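PDB 3E02: uncharacterized protein DUF849 from Burkholderia xenovorans LB400, which probably cleaves beta-keto acids such as 3-keto-5-aminohexanoate, as a zinc-binding TIM-barrel member of the beta-keto acid cleavage enzyme family. Local coordinates for residues T22-L27 against G267-S272; M48-A53 against I82-T87; P194-C199 against D228-V233. All coordinates share one frame; numbering follows the deposited sequence. Where two conformers were deposited one is given.

Contact 1 (T22-L27 against G267-S272); sequences TMSPYL and GQLATS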
ATOM      1  N   THR A  22      37.630  -4.771  12.859  1.00 31.01           N
ATOM      2  CA  THR A  22      37.819  -6.091  12.248  1.00 31.24           C
ATOM      3  C   THR A  22      37.109  -6.229  10.888  1.00 31.93           C
ATOM      4  O   THR A  22      37.600  -6.918   9.995  1.00 32.06           O
ATOM      5  CB  THR A  22      37.298  -7.218  13.185  1.00 31.28           C
ATOM      6  OG1 THR A  22      38.124  -7.271  14.353  1.00 31.61           O
ATOM      7  CG2 THR A  22      37.291  -8.615  12.475  1.00 29.38           C
HETATM    8  N   MSE A  23      35.994  -5.534  10.737  1.00 31.39           N
HETATM    9  CA  MSE A  23      35.132  -5.660   9.558  1.00 32.07           C
HETATM   10  C   MSE A  23      35.654  -5.025   8.283  1.00 32.71           C
HETATM   11  O   MSE A  23      35.262  -5.430   7.189  1.00 33.02           O
HETATM   12  CB  MSE A  23      33.744  -5.117   9.873  1.00 31.19           C
HETATM   13  CG  MSE A  23      33.139  -5.764  11.118  1.00 31.45           C
HETATM   14 SE   MSE A  23      31.349  -5.243  11.382  0.75 32.72          SE
HETATM   15  CE  MSE A  23      31.110  -6.249  12.980  1.00 33.82           C
ATOM     16  N   SER A  24      36.517  -4.021   8.421  1.00 32.80           N
ATOM     17  CA  SER A  24      37.122  -3.373   7.272  1.00 33.27           C
ATOM     18  C   SER A  24      38.346  -2.579   7.681  1.00 33.74           C
ATOM     19  O   SER A  24      38.272  -1.802   8.647  1.00 34.68           O
ATOM     20  CB  SER A  24      36.132  -2.410   6.592  1.00 33.31           C
ATOM     21  OG  SER A  24      36.756  -1.678   5.541  1.00 34.25           O
ATOM     22  N   PRO A  25      39.440  -2.686   6.898  1.00 34.09           N
ATOM     23  CA  PRO A  25      40.598  -1.842   7.195  1.00 34.94           C
ATOM     24  C   PRO A  25      40.369  -0.366   6.813  1.00 34.82           C
ATOM     25  O   PRO A  25      41.195   0.472   7.141  1.00 34.58           O
ATOM     26  CB  PRO A  25      41.704  -2.453   6.330  1.00 35.29           C
ATOM     27  CG  PRO A  25      41.020  -3.054   5.183  1.00 36.11           C
ATOM     28  CD  PRO A  25      39.678  -3.527   5.709  1.00 35.26           C
ATOM     29  N   TYR A  26      39.270  -0.071   6.112  1.00 34.28           N
ATOM     30  CA  TYR A  26      38.936   1.271   5.645  1.00 34.93           C
ATOM     31  C   TYR A  26      37.938   2.007   6.559  1.00 35.11           C
ATOM     32  O   TYR A  26      37.501   3.114   6.222  1.00 34.51           O
ATOM     33  CB  TYR A  26      38.386   1.187   4.222  1.00 36.08           C
ATOM     34  CG  TYR A  26      39.251   0.348   3.297  1.00 33.55           C
ATOM     35  CD1 TYR A  26      40.539   0.774   2.938  1.00 40.88           C
ATOM     36  CD2 TYR A  26      38.784  -0.858   2.771  1.00 36.70           C
ATOM     37  CE1 TYR A  26      41.353   0.005   2.079  1.00 39.54           C
ATOM     38  CE2 TYR A  26      39.585  -1.636   1.910  1.00 35.60           C
ATOM     39  CZ  TYR A  26      40.867  -1.198   1.572  1.00 40.64           C
ATOM     40  OH  TYR A  26      41.652  -1.956   0.729  1.00 43.41           O
ATOM     41  N   LEU A  27      37.585   1.413   7.708  1.00 34.88           N
ATOM     42  CA  LEU A  27      36.674   2.059   8.664  1.00 35.12           C
ATOM     43  C   LEU A  27      37.416   3.267   9.253  1.00 34.71           C
ATOM     44  O   LEU A  27      38.486   3.076   9.833  1.00 36.13           O
ATOM     45  CB  LEU A  27      36.284   1.094   9.792  1.00 35.93           C
ATOM     46  CG  LEU A  27      35.280   1.603  10.835  1.00 34.69           C
ATOM     47  CD1 LEU A  27      33.913   1.773  10.207  1.00 35.13           C
ATOM     48  CD2 LEU A  27      35.220   0.663  12.031  1.00 35.90           C
ATOM     49  N   GLY A 267      30.230  -7.616  -3.128  1.00 34.45           N
ATOM     50  CA  GLY A 267      31.510  -8.281  -2.857  1.00 34.72           C
ATOM     51  C   GLY A 267      32.761  -7.427  -2.888  1.00 34.24           C
ATOM     52  O   GLY A 267      33.857  -7.950  -3.111  1.00 34.54           O
ATOM     53  N   GLN A 268      32.609  -6.128  -2.640  1.00 34.73           N
ATOM     54  CA  GLN A 268      33.716  -5.179  -2.707  1.00 35.37           C
ATOM     55  C   GLN A 268      33.670  -4.173  -1.558  1.00 34.79           C
ATOM     56  O   GLN A 268      32.761  -3.343  -1.502  1.00 35.21           O
ATOM     57  CB  GLN A 268      33.650  -4.438  -4.043  1.00 35.77           C
ATOM     58  CG  GLN A 268      34.825  -3.519  -4.327  1.00 40.94           C
ATOM     59  CD  GLN A 268      35.970  -4.216  -4.983  1.00 46.56           C
ATOM     60  OE1 GLN A 268      37.069  -4.330  -4.428  1.00 54.51           O
ATOM     61  NE2 GLN A 268      35.724  -4.702  -6.181  1.00 40.98           N
ATOM     62  N   LEU A 269      34.657  -4.241  -0.658  1.00 33.45           N
ATOM     63  CA  LEU A 269      34.780  -3.268   0.424  1.00 32.74           C
ATOM     64  C   LEU A 269      35.066  -1.889  -0.161  1.00 34.14           C
ATOM     65  O   LEU A 269      35.891  -1.766  -1.061  1.00 33.20           O
ATOM     66  CB  LEU A 269      35.938  -3.604   1.372  1.00 32.18           C
ATOM     67  CG  LEU A 269      35.772  -4.837   2.257  1.00 35.21           C
ATOM     68  CD1 LEU A 269      37.103  -5.212   2.915  1.00 34.38           C
ATOM     69  CD2 LEU A 269      34.667  -4.557   3.272  1.00 34.06           C
ATOM     70  N   ALA A 270      34.376  -0.872   0.359  1.00 34.76           N
ATOM     71  CA  ALA A 270      34.593   0.514  -0.039  1.00 35.76           C
ATOM     72  C   ALA A 270      35.888   0.972   0.609  1.00 36.25           C
ATOM     73  O   ALA A 270      36.059   0.777   1.825  1.00 35.88           O
ATOM     74  CB  ALA A 270      33.432   1.416   0.436  1.00 34.80           C
ATOM     75  N   THR A 271      36.788   1.561  -0.184  1.00 36.20           N
ATOM     76  CA  THR A 271      38.051   2.103   0.333  1.00 36.89           C
ATOM     77  C   THR A 271      37.848   3.484   0.964  1.00 36.46           C
ATOM     78  O   THR A 271      38.691   3.950   1.722  1.00 36.76           O
ATOM     79  CB  THR A 271      39.134   2.196  -0.764  1.00 38.50           C
ATOM     80  OG1 THR A 271      38.706   3.096  -1.795  1.00 41.64           O
ATOM     81  CG2 THR A 271      39.408   0.810  -1.375  1.00 39.67           C
ATOM     82  N   SER A 272      36.737   4.141   0.633  1.00 35.94           N
ATOM     83  CA  SER A 272      36.429   5.468   1.125  1.00 35.98           C
ATOM     84  C   SER A 272      34.946   5.762   1.040  1.00 35.79           C
ATOM     85  O   SER A 272      34.241   5.240   0.176  1.00 34.93           O
ATOM     86  CB  SER A 272      37.162   6.518   0.261  1.00 37.41           C
ATOM     87  OG  SER A 272      36.847   7.854   0.662  1.00 40.91           O
TER
HETATM   88  O   HOH W   1      35.019  -0.547   3.903  1.00 18.15           O
HETATM   89  O   HOH W   2      38.240   5.097   4.691  1.00 24.75           O
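Tyr26 lays its ring on the backbone of Thr271, and with Leu269 these residues account for most of the surface buried here. Thr271 CA sits over one face of the ring, 3.9 Å from the Tyr26 ring centroid and 19° off the normal, a CH-pi contact. On the opposite face the ring is met by Pro25 CG, its own neighbour, so the tyrosine is sandwiched between proline and threonine. With CG anti to its carbonyl carbon (chi1 -49°), the Tyr26 side chain runs alongside that of Thr271 in the same direction, and Thr271 CG2 follows it outward to 3.9 Å from Tyr26 CZ. Ala270 O approaches the ring obliquely, 3.3 Å from Tyr26 CD2. Leu269 comes at about a right angle: its CB reaches the ring edge, 4.2 Å from Tyr26 CE2, while its two methyls spread over the preceding residues, CD1 touching Pro25 CD and CD2 packing on Met23 O and Ser24 CB.

The loop that offers these groups is a type I beta turn from Ser24 to Leu27, opened by an ST turn in which Tyr26 N donates to Ser24 OG over 3.0 Å at 155°. Direct polar bonds between the segments are replaced by water. One water receives the Ser24 hydroxyl proton at 2.6 Å from OG and donates to Ala270 O, lying in the plane of the Tyr26 ring at its edge; a second donates to both Tyr26 O and Thr271 O. Beyond the contact, Ser272 caps the start of helix 273-286, and Ala270 is backbone hydrogen-bonded to Leu262. The chemistry thus implies a partly exposed joint between a loop and a short strand with its following turn, where apolar grip on one tyrosine ring is supplemented by water bridges that satisfy backbone carbonyls.

Contact 2 (M48-A53 against I82-T87); sequences MLHLHA and ILNITT. With ZN (zinc ion), chain B.
With CG anti to the backbone N in both His50 (chi1 170°) and Asn84 (chi1 169°), the two side chains rise together from one face of a parallel strand pair. The His50 ring and the Asn84 amide stand nearly perpendicular, and His50 ND1 donates a weak hydrogen bond to Asn84 OD1 (3.3 Å); Asn84 ND2 is held by Glu170. His50 NE2 binds zinc at 2.2 Å. His52, past the strand's regular part, brings its own NE2 to the metal, also at 2.2 Å. Thr86 CG2 lies 3.6 Å from the His52 ring centroid, almost on the normal, a CH-pi contact. Thr86 OG1, gripped by Gly88 N and Gly89 N, also bonds a zinc-bound water. Glu259 and two further waters complete the site. Between the backbones, Leu49 N to Ile82 O (2.9 Å) and Asn84 N to Leu49 O (2.8 Å) begin a ladder continued by Leu51 and Thr86, while Leu49, Leu51 and Leu83 pack on the other face. The arrangement places zinc at the C-terminal strand ends, where TIM barrels usually carry their active sites, consistent with a catalytic role for the metal; Asn84 and Thr86 act as second-shell residues, probably steadying the histidine rings.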
HETATM    1  N   MSE A  48      26.046  17.291   3.639  1.00 34.36           N
HETATM    2  CA  MSE A  48      26.024  17.111   5.086  1.00 34.01           C
HETATM    3  C   MSE A  48      26.838  15.871   5.492  1.00 34.49           C
HETATM    4  O   MSE A  48      26.830  14.860   4.787  1.00 32.86           O
HETATM    5  CB  MSE A  48      24.563  17.001   5.561  1.00 34.69           C
HETATM    6  CG  MSE A  48      24.393  16.816   7.075  1.00 36.09           C
HETATM    7 SE   MSE A  48      22.668  17.434   7.748  0.75 35.71          SE
HETATM    8  CE  MSE A  48      21.559  16.185   6.941  1.00 33.88           C
ATOM      9  N   LEU A  49      27.550  15.988   6.610  1.00 33.98           N
ATOM     10  CA  LEU A  49      28.360  14.915   7.179  1.00 33.40           C
ATOM     11  C   LEU A  49      27.781  14.560   8.529  1.00 33.82           C
ATOM     12  O   LEU A  49      27.658  15.447   9.380  1.00 34.49           O
ATOM     13  CB  LEU A  49      29.808  15.377   7.345  1.00 34.01           C
ATOM     14  CG  LEU A  49      30.524  15.796   6.069  1.00 34.43           C
ATOM     15  CD1 LEU A  49      31.894  16.356   6.407  1.00 34.06           C
ATOM     16  CD2 LEU A  49      30.622  14.616   5.091  1.00 34.45           C
ATOM     17  N   HIS A  50      27.379  13.293   8.699  1.00 32.70           N
ATOM     18  CA  HIS A  50      26.843  12.768   9.959  1.00 32.56           C
ATOM     19  C   HIS A  50      28.042  12.124  10.674  1.00 33.86           C
ATOM     20  O   HIS A  50      28.675  11.203  10.151  1.00 34.93           O
ATOM     21  CB  HIS A  50      25.686  11.811   9.706  1.00 32.53           C
ATOM     22  CG  HIS A  50      25.244  11.074  10.917  1.00 34.82           C
ATOM     23  ND1 HIS A  50      24.461  11.635  11.900  1.00 39.42           N
ATOM     24  CD2 HIS A  50      25.509   9.814  11.319  1.00 35.08           C
ATOM     25  CE1 HIS A  50      24.251  10.741  12.850  1.00 43.11           C
ATOM     26  NE2 HIS A  50      24.863   9.623  12.512  1.00 34.10           N
ATOM     27  N   LEU A  51      28.324  12.602  11.881  1.00 33.60           N
ATOM     28  CA  LEU A  51      29.560  12.278  12.587  1.00 34.65           C
ATOM     29  C   LEU A  51      29.443  11.623  13.956  1.00 34.64           C
ATOM     30  O   LEU A  51      28.657  12.069  14.784  1.00 33.58           O
ATOM     31  CB  LEU A  51      30.335  13.585  12.761  1.00 34.43           C
ATOM     32  CG  LEU A  51      30.699  14.348  11.478  1.00 34.50           C
ATOM     33  CD1 LEU A  51      31.211  15.756  11.823  1.00 37.34           C
ATOM     34  CD2 LEU A  51      31.706  13.577  10.643  1.00 34.32           C
ATOM     35  N   HIS A  52      30.254  10.570  14.142  1.00 34.44           N
ATOM     36  CA  HIS A  52      30.514   9.893  15.412  1.00 33.86           C
ATOM     37  C   HIS A  52      32.024   9.951  15.630  1.00 34.82           C
ATOM     38  O   HIS A  52      32.801  10.139  14.675  1.00 36.17           O
ATOM     39  CB  HIS A  52      30.164   8.403  15.365  1.00 34.20           C
ATOM     40  CG  HIS A  52      28.714   8.098  15.238  1.00 32.41           C
ATOM     41  ND1 HIS A  52      28.050   7.270  16.124  1.00 32.70           N
ATOM     42  CD2 HIS A  52      27.803   8.461  14.302  1.00 34.75           C
ATOM     43  CE1 HIS A  52      26.789   7.154  15.743  1.00 34.27           C
ATOM     44  NE2 HIS A  52      26.618   7.863  14.643  1.00 31.05           N
ATOM     45  N   ALA A  53      32.437   9.746  16.883  1.00 34.80           N
ATOM     46  CA  ALA A  53      33.845   9.669  17.270  1.00 33.95           C
ATOM     47  C   ALA A  53      34.129   8.245  17.716  1.00 33.49           C
ATOM     48  O   ALA A  53      33.218   7.513  18.147  1.00 33.25           O
ATOM     49  CB  ALA A  53      34.162  10.647  18.427  1.00 33.19           C
ATOM     50  N   ILE A  82      27.522  20.798   6.047  1.00 32.93           N
ATOM     51  CA  ILE A  82      26.821  20.908   7.331  1.00 33.34           C
ATOM     52  C   ILE A  82      27.317  19.750   8.207  1.00 33.77           C
ATOM     53  O   ILE A  82      27.326  18.610   7.759  1.00 34.05           O
ATOM     54  CB  ILE A  82      25.292  20.755   7.190  1.00 33.19           C
ATOM     55  CG1 ILE A  82      24.700  21.850   6.297  1.00 34.07           C
ATOM     56  CG2 ILE A  82      24.636  20.786   8.570  1.00 33.08           C
ATOM     57  CD1 ILE A  82      23.225  21.659   5.975  1.00 34.13           C
ATOM     58  N   LEU A  83      27.733  20.048   9.433  1.00 34.03           N
ATOM     59  CA  LEU A  83      28.234  19.020  10.347  1.00 34.50           C
ATOM     60  C   LEU A  83      27.096  18.616  11.273  1.00 34.03           C
ATOM     61  O   LEU A  83      26.621  19.419  12.053  1.00 34.62           O
ATOM     62  CB  LEU A  83      29.485  19.490  11.081  1.00 34.54           C
ATOM     63  CG  LEU A  83      30.581  20.032  10.148  1.00 34.80           C
ATOM     64  CD1 LEU A  83      31.858  20.379  10.931  1.00 34.69           C
ATOM     65  CD2 LEU A  83      30.898  19.078   8.986  1.00 32.98           C
ATOM     66  N   ASN A  84      26.669  17.361  11.127  1.00 33.25           N
ATOM     67  CA  ASN A  84      25.566  16.739  11.848  1.00 33.31           C
ATOM     68  C   ASN A  84      26.205  15.833  12.919  1.00 33.57           C
ATOM     69  O   ASN A  84      26.960  14.898  12.576  1.00 32.89           O
ATOM     70  CB  ASN A  84      24.697  16.014  10.794  1.00 33.07           C
ATOM     71  CG  ASN A  84      23.647  15.079  11.351  1.00 34.69           C
ATOM     72  OD1 ASN A  84      23.611  14.737  12.524  1.00 44.33           O
ATOM     73  ND2 ASN A  84      22.778  14.631  10.453  1.00 35.60           N
ATOM     74  N   ILE A  85      25.899  16.129  14.191  1.00 33.34           N
ATOM     75  CA  ILE A  85      26.436  15.397  15.345  0.50 33.91           C
ATOM     76  C   ILE A  85      25.438  14.358  15.867  1.00 34.99           C
ATOM     77  O   ILE A  85      24.244  14.658  16.087  1.00 35.02           O
ATOM     78  CB  ILE A  85      26.817  16.353  16.524  0.50 33.98           C
ATOM     79  CG1 ILE A  85      27.725  17.502  16.051  0.50 34.37           C
ATOM     80  CG2 ILE A  85      27.491  15.573  17.671  0.50 33.77           C
ATOM     81  CD1 ILE A  85      29.016  17.066  15.360  0.50 31.49           C
ATOM     82  N   THR A  86      25.931  13.138  16.084  1.00 35.64           N
ATOM     83  CA  THR A  86      25.104  12.077  16.607  1.00 34.55           C
ATOM     84  C   THR A  86      24.749  12.332  18.077  1.00 34.96           C
ATOM     85  O   THR A  86      25.560  12.867  18.847  1.00 34.04           O
ATOM     86  CB  THR A  86      25.783  10.680  16.516  1.00 35.53           C
ATOM     87  OG1 THR A  86      24.864   9.686  16.980  1.00 35.42           O
ATOM     88  CG2 THR A  86      27.068  10.611  17.350  1.00 32.69           C
ATOM     89  N   THR A  87      23.502  12.031  18.417  1.00 34.87           N
ATOM     90  CA  THR A  87      23.061  11.959  19.808  1.00 36.62           C
ATOM     91  C   THR A  87      22.704  10.487  20.113  1.00 37.99           C
ATOM     92  O   THR A  87      22.115  10.227  21.143  1.00 38.28           O
ATOM     93  CB  THR A  87      21.874  12.875  20.116  1.00 36.09           C
ATOM     94  OG1 THR A  87      20.721  12.402  19.430  1.00 33.48           O
ATOM     95  CG2 THR A  87      22.173  14.324  19.727  1.00 35.51           C
TER
HETATM   96 ZN    ZN B 311      24.792   7.656  13.418  1.00 32.84          ZN
HETATM   97  O   HOH W   3      23.170   8.479  15.177  1.00 27.28           O
HETATM   98  O   HOH W   4      22.507   7.258  12.726  1.00 26.37           O
HETATM   99  O   HOH W   5      23.963   6.032  14.668  1.00 39.17           O

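Contact 3 (P194-C199 against D228-V233); sequences PFFLQC and DYYLSV
Phe195 to Cys199 and Tyr229 to Val233 pair as neighbouring parallel strands of the TIM barrel, the two strands of a beta-alpha-beta unit connected through helix 211-225. Backbone hydrogen bonds form the ladder: Phe195 N to Asp228 O, Tyr230 N to Phe195 O, Leu197 N to Tyr230 O, Ser232 N to Leu197 O (2.7 Å) and Cys199 N to Ser232 O. The strand segments run parallel with a crossing angle of -27°, and CA-H...O contacts fill in between the bonds, as from Pro194 CA to Asp228 O.

Polar side chains meet on the face of Phe196, Tyr230 and Ser232. In one of its two conformers, Gln198 has CG anti to the backbone N and bends at chi2 (74°), which brings its amide to Ser232; the bond from Gln198 NE2 to Ser232 OG is weak and doubtful, as is another to Glu170.

Apolar packing divides between the two faces. On the same face, Phe196 CD1 touches Tyr230 CB, and Phe196 CZ lies 3.6 Å from Ser232 CB. Pro194 CB rests against Tyr230 CE2 near the start of the strand. On the face turned to helix 211-225, Leu197 crosses Tyr229 at about a right angle, and in the modelled conformer, one of two, Leu197 CD1 lies against Tyr229 CD2; Tyr229 OH bonds to Asp222 of that helix. Further along, Cys199 SG meets Leu231 CD1 at 3.8 Å.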
ATOM      1  N   PRO A 194      10.748  23.054   8.731  1.00 43.04           N
ATOM      2  CA  PRO A 194      10.590  21.753   8.078  1.00 42.66           C
ATOM      3  C   PRO A 194      11.169  20.613   8.919  1.00 42.18           C
ATOM      4  O   PRO A 194      12.169  20.815   9.622  1.00 42.29           O
ATOM      5  CB  PRO A 194      11.398  21.918   6.791  1.00 43.41           C
ATOM      6  CG  PRO A 194      12.457  22.842   7.165  1.00 43.33           C
ATOM      7  CD  PRO A 194      11.841  23.824   8.113  1.00 43.84           C
ATOM      8  N   PHE A 195      10.554  19.436   8.835  1.00 40.17           N
ATOM      9  CA  PHE A 195      11.017  18.264   9.566  1.00 39.81           C
ATOM     10  C   PHE A 195      11.833  17.433   8.611  1.00 40.30           C
ATOM     11  O   PHE A 195      11.326  17.026   7.576  1.00 41.56           O
ATOM     12  CB  PHE A 195       9.850  17.441  10.110  1.00 40.34           C
ATOM     13  CG  PHE A 195       8.831  18.277  10.821  1.00 38.59           C
ATOM     14  CD1 PHE A 195       9.188  18.970  11.977  1.00 39.85           C
ATOM     15  CD2 PHE A 195       7.540  18.423  10.309  1.00 38.19           C
ATOM     16  CE1 PHE A 195       8.261  19.780  12.643  1.00 40.74           C
ATOM     17  CE2 PHE A 195       6.596  19.241  10.966  1.00 37.69           C
ATOM     18  CZ  PHE A 195       6.960  19.918  12.131  1.00 38.40           C
ATOM     19  N   PHE A 196      13.091  17.190   8.947  1.00 38.88           N
ATOM     20  CA  PHE A 196      13.966  16.367   8.120  1.00 38.08           C
ATOM     21  C   PHE A 196      13.842  14.947   8.680  1.00 38.50           C
ATOM     22  O   PHE A 196      14.454  14.641   9.714  1.00 38.73           O
ATOM     23  CB  PHE A 196      15.393  16.915   8.148  1.00 37.88           C
ATOM     24  CG  PHE A 196      16.296  16.285   7.132  1.00 39.24           C
ATOM     25  CD1 PHE A 196      16.098  16.517   5.777  1.00 37.52           C
ATOM     26  CD2 PHE A 196      17.346  15.461   7.516  1.00 42.34           C
ATOM     27  CE1 PHE A 196      16.932  15.931   4.820  1.00 37.71           C
ATOM     28  CE2 PHE A 196      18.186  14.877   6.559  1.00 40.51           C
ATOM     29  CZ  PHE A 196      17.969  15.119   5.215  1.00 38.19           C
ATOM     30  N   LEU A 197      13.008  14.131   8.016  1.00 39.12           N
ATOM     31  CA  LEU A 197      12.714  12.746   8.409  0.50 39.87           C
ATOM     32  C   LEU A 197      13.647  11.772   7.724  1.00 40.92           C
ATOM     33  O   LEU A 197      13.604  11.658   6.490  1.00 43.78           O
ATOM     34  CB  LEU A 197      11.280  12.334   8.015  0.50 41.11           C
ATOM     35  CG  LEU A 197      10.054  13.068   8.503  0.50 39.66           C
ATOM     36  CD1 LEU A 197       8.807  12.300   8.078  0.50 39.06           C
ATOM     37  CD2 LEU A 197      10.103  13.192   9.991  0.50 42.60           C
ATOM     38  N   GLN A 198      14.458  11.059   8.507  1.00 38.76           N
ATOM     39  CA  GLN A 198      15.392  10.059   8.001  0.50 38.61           C
ATOM     40  C   GLN A 198      14.829   8.660   8.331  1.00 39.46           C
ATOM     41  O   GLN A 198      14.882   8.232   9.498  1.00 40.46           O
ATOM     42  CB  GLN A 198      16.767  10.266   8.651  0.50 38.33           C
ATOM     43  CG  GLN A 198      17.919   9.402   8.087  0.50 39.77           C
ATOM     44  CD  GLN A 198      18.387   9.870   6.738  0.50 37.65           C
ATOM     45  OE1 GLN A 198      18.246   9.180   5.750  0.50 39.39           O
ATOM     46  NE2 GLN A 198      18.909  11.075   6.686  0.50 42.19           N
ATOM     47  N   CYS A 199      14.303   7.960   7.322  1.00 37.76           N
ATOM     48  CA  CYS A 199      13.773   6.606   7.507  1.00 37.05           C
ATOM     49  C   CYS A 199      14.937   5.618   7.407  1.00 36.34           C
ATOM     50  O   CYS A 199      15.727   5.688   6.464  1.00 36.71           O
ATOM     51  CB  CYS A 199      12.689   6.305   6.497  1.00 36.36           C
ATOM     52  SG  CYS A 199      11.286   7.444   6.696  1.00 40.48           S
ATOM     53  N   ASP A 228       5.077  19.718   5.302  1.00 44.61           N
ATOM     54  CA  ASP A 228       6.038  20.211   6.286  1.00 43.84           C
ATOM     55  C   ASP A 228       7.288  19.355   6.484  1.00 41.57           C
ATOM     56  O   ASP A 228       8.049  19.656   7.392  1.00 40.93           O
ATOM     57  CB  ASP A 228       5.328  20.415   7.646  1.00 45.12           C
ATOM     58  CG  ASP A 228       4.269  21.505   7.607  1.00 47.44           C
ATOM     59  OD1 ASP A 228       4.374  22.427   6.774  1.00 51.24           O
ATOM     60  OD2 ASP A 228       3.353  21.463   8.451  1.00 50.28           O
ATOM     61  N   TYR A 229       7.532  18.332   5.653  1.00 40.30           N
ATOM     62  CA  TYR A 229       8.706  17.472   5.852  1.00 39.72           C
ATOM     63  C   TYR A 229       9.511  17.152   4.591  1.00 38.59           C
ATOM     64  O   TYR A 229       8.988  17.181   3.482  1.00 36.18           O
ATOM     65  CB  TYR A 229       8.300  16.156   6.552  1.00 38.89           C
ATOM     66  CG  TYR A 229       7.770  15.068   5.651  1.00 37.92           C
ATOM     67  CD1 TYR A 229       6.430  15.046   5.253  1.00 38.41           C
ATOM     68  CD2 TYR A 229       8.609  14.042   5.193  1.00 37.30           C
ATOM     69  CE1 TYR A 229       5.940  14.052   4.416  1.00 42.61           C
ATOM     70  CE2 TYR A 229       8.131  13.038   4.360  1.00 38.34           C
ATOM     71  CZ  TYR A 229       6.797  13.039   3.975  1.00 40.72           C
ATOM     72  OH  TYR A 229       6.338  12.051   3.152  1.00 43.56           O
ATOM     73  N   TYR A 230      10.788  16.824   4.809  1.00 38.37           N
ATOM     74  CA  TYR A 230      11.669  16.290   3.769  1.00 39.22           C
ATOM     75  C   TYR A 230      11.921  14.843   4.131  1.00 38.20           C
ATOM     76  O   TYR A 230      12.149  14.536   5.308  1.00 39.13           O
ATOM     77  CB  TYR A 230      13.014  16.981   3.730  1.00 40.49           C
ATOM     78  CG  TYR A 230      12.966  18.331   3.133  1.00 40.92           C
ATOM     79  CD1 TYR A 230      12.828  18.492   1.749  1.00 42.53           C
ATOM     80  CD2 TYR A 230      13.090  19.469   3.930  1.00 43.11           C
ATOM     81  CE1 TYR A 230      12.795  19.753   1.185  1.00 45.17           C
ATOM     82  CE2 TYR A 230      13.058  20.718   3.375  1.00 43.59           C
ATOM     83  CZ  TYR A 230      12.916  20.863   2.014  1.00 43.22           C
ATOM     84  OH  TYR A 230      12.878  22.126   1.498  1.00 48.23           O
ATOM     85  N   LEU A 231      11.880  13.974   3.124  1.00 37.52           N
ATOM     86  CA  LEU A 231      12.171  12.551   3.278  1.00 36.93           C
ATOM     87  C   LEU A 231      13.660  12.349   3.026  1.00 37.18           C
ATOM     88  O   LEU A 231      14.212  12.937   2.089  1.00 36.22           O
ATOM     89  CB  LEU A 231      11.393  11.721   2.246  1.00 36.99           C
ATOM     90  CG  LEU A 231      11.623  10.205   2.176  1.00 37.95           C
ATOM     91  CD1 LEU A 231      11.191   9.541   3.488  1.00 39.99           C
ATOM     92  CD2 LEU A 231      10.933   9.589   0.961  1.00 37.31           C
ATOM     93  N   SER A 232      14.307  11.567   3.896  1.00 35.74           N
ATOM     94  CA  SER A 232      15.659  11.074   3.662  1.00 34.94           C
ATOM     95  C   SER A 232      15.623   9.576   3.989  1.00 35.00           C
ATOM     96  O   SER A 232      14.754   9.098   4.757  1.00 33.80           O
ATOM     97  CB  SER A 232      16.714  11.838   4.454  1.00 35.57           C
ATOM     98  OG  SER A 232      18.024  11.447   4.043  1.00 35.92           O
ATOM     99  N   VAL A 233      16.543   8.829   3.392  1.00 35.27           N
ATOM    100  CA  VAL A 233      16.588   7.384   3.552  1.00 34.67           C
ATOM    101  C   VAL A 233      18.029   6.876   3.710  1.00 35.70           C
ATOM    102  O   VAL A 233      18.950   7.387   3.065  1.00 35.36           O
ATOM    103  CB  VAL A 233      15.930   6.662   2.325  1.00 35.09           C
ATOM    104  CG1 VAL A 233      16.185   5.168   2.329  1.00 35.25           C
ATOM    105  CG2 VAL A 233      14.404   6.952   2.239  1.00 34.45           C
TER

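Overall arrangement
Contacts 2 and 3 are buried pairings of parallel strands in the same barrel sheet, whereas contact 1 is a partly exposed meeting of a loop with a short strand and its following turn, its centre about 19 Å from the chain centre and across that centre from contact 3. Along the chain contact 1 encloses the other two, which follow in series. Contacts 2 and 3 touch directly: Met48 CE packs 3.6 Å from Phe196 CE2. Their chemistry follows their place: backbone ladders serve both, but contact 2 adds two zinc ligands to leucine and isoleucine packing, whereas contact 3 adds aromatic side chains, while contact 1 relies on a tyrosine face and bridging waters.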